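AA9 family lytic polysaccharide monooxygenase B (Heterobasidion irregulare TC 32-1, PDB 5NNS) cleaves crystalline and amorphous polysaccharides such as cellulose by copper-dependent oxidation, yielding C1-oxidised products with O2 or H2O2 as cosubstrate. Local coordinates at residues N37-T40 with S46-C49; L155-I158 with P164-Y167. One frame throughout, in Å; residues are numbered along the deposited sequence.

Contact 1 of 2, residues N37-T40 with S46-C49; sequences NPIT and SISC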
ATOM      1  N   ASN A  37      14.482  -3.453  -0.394  1.00 15.80           N
ATOM      2  CA  ASN A  37      14.741  -2.804   0.891  1.00 16.17           C
ATOM      3  C   ASN A  37      13.597  -1.924   1.364  1.00 15.85           C
ATOM      4  O   ASN A  37      12.904  -1.304   0.545  1.00 16.00           O
ATOM      5  CB  ASN A  37      15.984  -1.903   0.812  1.00 16.94           C
ATOM      6  CG  ASN A  37      17.240  -2.653   0.420  1.00 17.19           C
ATOM      7  OD1 ASN A  37      17.315  -3.873   0.533  1.00 18.03           O
ATOM      8  ND2 ASN A  37      18.234  -1.918  -0.044  1.00 17.64           N
ATOM      9  N   PRO A  38      13.419  -1.832   2.688  1.00 15.68           N
ATOM     10  CA  PRO A  38      12.394  -0.936   3.204  1.00 15.78           C
ATOM     11  C   PRO A  38      12.780   0.538   3.095  1.00 15.83           C
ATOM     12  O   PRO A  38      13.966   0.878   3.029  1.00 15.87           O
ATOM     13  CB  PRO A  38      12.291  -1.323   4.678  1.00 15.69           C
ATOM     14  CG  PRO A  38      13.631  -1.870   5.015  1.00 15.83           C
ATOM     15  CD  PRO A  38      14.121  -2.551   3.768  1.00 15.72           C
ATOM     16  N   ILE A  39      11.760   1.383   3.063  1.00 15.86           N
ATOM     17  CA  ILE A  39      11.898   2.801   3.368  1.00 16.01           C
ATOM     18  C   ILE A  39      11.810   2.897   4.890  1.00 16.11           C
ATOM     19  O   ILE A  39      10.828   2.451   5.479  1.00 16.29           O
ATOM     20  CB  ILE A  39      10.801   3.628   2.659  1.00 15.85           C
ATOM     21  CG1 ILE A  39      11.150   3.715   1.168  1.00 15.98           C
ATOM     22  CG2 ILE A  39      10.652   5.012   3.298  1.00 15.83           C
ATOM     23  CD1 ILE A  39      10.085   4.298   0.275  1.00 16.04           C
ATOM     24  N   THR A  40      12.849   3.451   5.513  1.00 16.07           N
ATOM     25  CA  THR A  40      12.968   3.511   6.981  1.00 16.27           C
ATOM     26  C   THR A  40      12.634   4.882   7.594  1.00 16.29           C
ATOM     27  O   THR A  40      12.418   4.978   8.803  1.00 15.84           O
ATOM     28  CB  THR A  40      14.388   3.103   7.431  1.00 16.36           C
ATOM     29  OG1 THR A  40      15.354   3.934   6.782  1.00 16.54           O
ATOM     30  CG2 THR A  40      14.672   1.651   7.061  1.00 16.55           C
ATOM     31  N   SER A  46       9.859   9.671  -1.259  1.00 15.57           N
ATOM     32  CA  SER A  46       9.384   8.595  -2.140  1.00 15.70           C
ATOM     33  C   SER A  46       8.537   7.512  -1.441  1.00 15.48           C
ATOM     34  O   SER A  46       8.345   6.423  -1.990  1.00 15.45           O
ATOM     35  CB  SER A  46      10.595   7.941  -2.810  1.00 15.79           C
ATOM     36  OG  SER A  46      11.324   8.896  -3.563  1.00 16.28           O
ATOM     37  N   ILE A  47       8.021   7.799  -0.246  1.00 15.27           N
ATOM     38  CA  ILE A  47       7.257   6.795   0.506  1.00 15.10           C
ATOM     39  C   ILE A  47       5.898   6.456  -0.136  1.00 14.78           C
ATOM     40  O   ILE A  47       5.345   5.389   0.145  1.00 14.23           O
ATOM     41  CB  ILE A  47       7.104   7.175   2.004  1.00 15.17           C
ATOM     42  CG1 ILE A  47       6.742   5.928   2.842  1.00 15.18           C
ATOM     43  CG2 ILE A  47       6.101   8.316   2.188  1.00 15.15           C
ATOM     44  CD1 ILE A  47       6.876   6.106   4.338  1.00 15.37           C
ATOM     45  N   SER A  48       5.381   7.335  -1.006  1.00 14.64           N
ATOM     46  CA  SER A  48       4.116   7.078  -1.700  1.00 14.81           C
ATOM     47  C   SER A  48       4.176   5.839  -2.592  1.00 14.95           C
ATOM     48  O   SER A  48       3.343   4.945  -2.451  1.00 14.50           O
ATOM     49  CB  SER A  48       3.658   8.288  -2.523  1.00 14.83           C
ATOM     50  OG  SER A  48       4.638   8.680  -3.465  1.00 15.27           O
ATOM     51  N   CYS A  49       5.163   5.783  -3.493  1.00 15.42           N
ATOM     52  CA  CYS A  49       5.265   4.681  -4.459  1.00 15.69           C
ATOM     53  C   CYS A  49       6.650   4.042  -4.555  1.00 15.77           C
ATOM     54  O   CYS A  49       6.979   3.407  -5.561  1.00 15.71           O
ATOM     55  CB  CYS A  49       4.760   5.159  -5.823  1.00 16.00           C
ATOM     56  SG  CYS A  49       3.017   5.629  -5.779  1.00 16.54           S
TER
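Ile39 carries this contact against Ser46 and Ile47, and its two branches do different work. CD1, at the end of the longer branch, lies 3.6 Å from the carbonyl oxygen O of Ser46 and 3.8 Å from CA of Ile47, so it meets backbone. The shorter branch meets a side chain: CG2 of Ile39 rests 4.0 Å from CG1 of Ile47, with Ile47 CD1 beside it, and the two isoleucines cross obliquely. With Ile39 CG1 anti to its carbonyl carbon (chi1 -74°) and the chain then extended, CD1 is carried to the 46-47 peptide while CG2 remains for the other isoleucine. No hydrogen bond spans the segments, whose nearest CA atoms, those of Ile39 and Ile47, are 6.8 Å apart; the segments bury 123 Å² between them, most of it on the two isoleucines. Both segments belong to the long loop between strands 12-15 and 63-66 of the AA9 domain, and in this van der Waals contact two parts of that loop meet beside strand 165-176, where Ile39 packs on Pro168 and Ile47 on Phe166. Cut back to an alanine, Ile39 would have neither branch, and Ile47 CG1 and the Ser46 carbonyl would probably lose their apolar cover. The looser side begins at Thr40, which is exposed and whose CB points away from 46-49; its OG1 hydrogen-bonds a glycerol, probably from the crystallisation liquor. Beyond the buried isoleucines, 46-49 is fixed by other partners: Arg152 donates to the backbone oxygens of Ile47 and Ser48, and Cys49 forms a disulfide with Cys170.

Contact 2 of 2, residues L155-I158 with P164-Y167; sequences LLAI and PQFY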
ATOM      1  N   LEU A 155       3.199  -2.486   3.584  1.00 10.17           N
ATOM      2  CA  LEU A 155       3.506  -3.309   4.740  1.00 10.11           C
ATOM      3  C   LEU A 155       4.402  -2.499   5.639  1.00 10.13           C
ATOM      4  O   LEU A 155       5.375  -1.900   5.174  1.00 10.43           O
ATOM      5  CB  LEU A 155       4.217  -4.589   4.313  1.00  9.97           C
ATOM      6  CG  LEU A 155       3.480  -5.474   3.304  1.00  9.91           C
ATOM      7  CD1 LEU A 155       4.246  -6.772   3.088  1.00  9.85           C
ATOM      8  CD2 LEU A 155       2.054  -5.778   3.733  1.00  9.87           C
ATOM      9  N   LEU A 156       4.059  -2.457   6.920  1.00 10.11           N
ATOM     10  CA  LEU A 156       4.866  -1.781   7.922  1.00 10.11           C
ATOM     11  C   LEU A 156       5.369  -2.861   8.864  1.00 10.08           C
ATOM     12  O   LEU A 156       4.656  -3.274   9.769  1.00  9.76           O
ATOM     13  CB  LEU A 156       4.042  -0.718   8.658  1.00 10.08           C
ATOM     14  CG  LEU A 156       4.641  -0.088   9.923  1.00 10.24           C
ATOM     15  CD1 LEU A 156       6.061   0.403   9.693  1.00 10.23           C
ATOM     16  CD2 LEU A 156       3.749   1.031  10.451  1.00 10.25           C
ATOM     17  N   ALA A 157       6.589  -3.330   8.614  1.00 10.18           N
ATOM     18  CA  ALA A 157       7.245  -4.312   9.465  1.00 10.37           C
ATOM     19  C   ALA A 157       7.904  -3.598  10.641  1.00 10.47           C
ATOM     20  O   ALA A 157       8.725  -2.708  10.434  1.00 10.34           O
ATOM     21  CB  ALA A 157       8.278  -5.103   8.672  1.00 10.38           C
ATOM     22  N   ILE A 158       7.544  -4.001  11.861  1.00 10.64           N
ATOM     23  CA  ILE A 158       7.998  -3.338  13.098  1.00 10.92           C
ATOM     24  C   ILE A 158       8.710  -4.307  14.059  1.00 11.29           C
ATOM     25  O   ILE A 158       8.674  -4.142  15.283  1.00 11.15           O
ATOM     26  CB  ILE A 158       6.825  -2.604  13.800  1.00 10.90           C
ATOM     27  CG1 ILE A 158       5.701  -3.569  14.209  1.00 10.83           C
ATOM     28  CG2 ILE A 158       6.283  -1.520  12.884  1.00 10.85           C
ATOM     29  CD1 ILE A 158       4.595  -2.905  15.006  1.00 10.88           C
ATOM     30  N   PRO A 164      11.107   1.633  11.867  1.00 15.51           N
ATOM     31  CA  PRO A 164       9.997   1.166  11.036  1.00 15.09           C
ATOM     32  C   PRO A 164      10.484   0.817   9.647  1.00 14.32           C
ATOM     33  O   PRO A 164      11.423   1.435   9.161  1.00 14.51           O
ATOM     34  CB  PRO A 164       9.058   2.374  10.981  1.00 15.23           C
ATOM     35  CG  PRO A 164       9.952   3.549  11.192  1.00 15.29           C
ATOM     36  CD  PRO A 164      11.006   3.084  12.140  1.00 15.36           C
ATOM     37  N   GLN A 165       9.868  -0.188   9.039  1.00 13.67           N
ATOM     38  CA  GLN A 165      10.201  -0.602   7.690  1.00 13.19           C
ATOM     39  C   GLN A 165       8.934  -0.550   6.845  1.00 12.77           C
ATOM     40  O   GLN A 165       8.070  -1.429   6.947  1.00 12.58           O
ATOM     41  CB  GLN A 165      10.778  -2.002   7.707  1.00 13.34           C
ATOM     42  CG  GLN A 165      12.147  -2.076   8.363  1.00 13.53           C
ATOM     43  CD  GLN A 165      12.709  -3.482   8.386  1.00 13.55           C
ATOM     44  OE1 GLN A 165      12.220  -4.384   7.701  1.00 13.49           O
ATOM     45  NE2 GLN A 165      13.743  -3.677   9.186  1.00 13.63           N
ATOM     46  N   PHE A 166       8.833   0.503   6.037  1.00 12.02           N
ATOM     47  CA  PHE A 166       7.728   0.706   5.120  1.00 11.72           C
ATOM     48  C   PHE A 166       8.068   0.067   3.778  1.00 11.78           C
ATOM     49  O   PHE A 166       9.143   0.316   3.225  1.00 11.55           O
ATOM     50  CB  PHE A 166       7.476   2.202   4.926  1.00 11.52           C
ATOM     51  CG  PHE A 166       7.131   2.923   6.197  1.00 11.35           C
ATOM     52  CD1 PHE A 166       5.813   3.012   6.621  1.00 11.36           C
ATOM     53  CD2 PHE A 166       8.121   3.516   6.976  1.00 11.18           C
ATOM     54  CE1 PHE A 166       5.489   3.675   7.797  1.00 11.27           C
ATOM     55  CE2 PHE A 166       7.803   4.184   8.144  1.00 11.20           C
ATOM     56  CZ  PHE A 166       6.484   4.261   8.558  1.00 11.17           C
ATOM     57  N   TYR A 167       7.158  -0.763   3.269  1.00 11.90           N
ATOM     58  CA  TYR A 167       7.316  -1.416   1.964  1.00 12.12           C
ATOM     59  C   TYR A 167       6.100  -1.089   1.100  1.00 12.52           C
ATOM     60  O   TYR A 167       5.112  -1.831   1.122  1.00 12.35           O
ATOM     61  CB  TYR A 167       7.425  -2.923   2.124  1.00 11.96           C
ATOM     62  CG  TYR A 167       8.628  -3.408   2.890  1.00 11.79           C
ATOM     63  CD1 TYR A 167       9.849  -3.601   2.254  1.00 11.75           C
ATOM     64  CD2 TYR A 167       8.534  -3.714   4.244  1.00 11.71           C
ATOM     65  CE1 TYR A 167      10.947  -4.074   2.950  1.00 11.75           C
ATOM     66  CE2 TYR A 167       9.624  -4.183   4.951  1.00 11.72           C
ATOM     67  CZ  TYR A 167      10.825  -4.376   4.295  1.00 11.73           C
ATOM     68  OH  TYR A 167      11.916  -4.822   4.987  1.00 11.84           O
TER
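Leu155 and Tyr167 form one hydrogen-bonded antiparallel pair, Ala157 and Gln165 the next, and Leu156 faces Phe166 in the non-hydrogen-bonded position between them. The strand axes, 4.8 Å apart and at 160°, confirm the antiparallel course. Of the four backbone bonds, Tyr167 N to Leu155 O is the shortest at 2.8 Å; Leu155 N to Tyr167 O, at 3.2 Å, is the longest. Ala157 and Gln165 exchange the other two through their N and O atoms. CA-H...O contacts from Phe166 to Leu155 O and from Leu156 to Gln165 O supplement this ladder.

Among apolar contacts, Leu156 CD1 makes a CH-pi contact over one face of the Phe166 ring, 4.0 Å from its centroid and 18° off the normal. The same methyl lies 3.8 Å from Pro164 CB. With CG anti to the backbone N (chi1 169°), the Leu156 side chain runs alongside Pro164 and Phe166, pointing the same way, which sets CD1 over the ring. On the other face of the sheet, Ala157 CB approaches the Tyr167 ring at its edge, 4.1 Å from CE2.

The polar side chains lie on that same face: Tyr167 OH donates to Gln165 OE1 over 2.8 Å, from above the amide's carbonyl plane. This bond ties a residue of the copper site, completed by His1 and His80, to one that probably binds O2.

The two strands, 147-157 and 165-176, form a beta hairpin in the mixed sheet. Leu155 and Ala157 pack against Met126 of helix 125-131, Leu156 reaches Met86 of strand 85-91, and on the second strand Phe166 meets Tyr195 and Tyr167 sets its ring edge-to-face with Trp78.

In the fold
Contact 1 closes before contact 2 opens along the chain, and their centres lie about 9 Å apart within the one AA9 domain. Contact 1 lies in a loop, whereas contact 2 pairs adjacent strands of the mixed sheet. They meet directly: Ile39 N lies 2.8 Å from Phe166 O, a probable hydrogen bond, and Ile47 CD1 packs 3.7 Å from Phe166 CG. Pro38 CB also touches Gln165 CB, at 3.5 Å. The loop therefore lies against the strand that supplies Tyr167 to the copper site, with the Ile39 side chain about 12 Å from the metal.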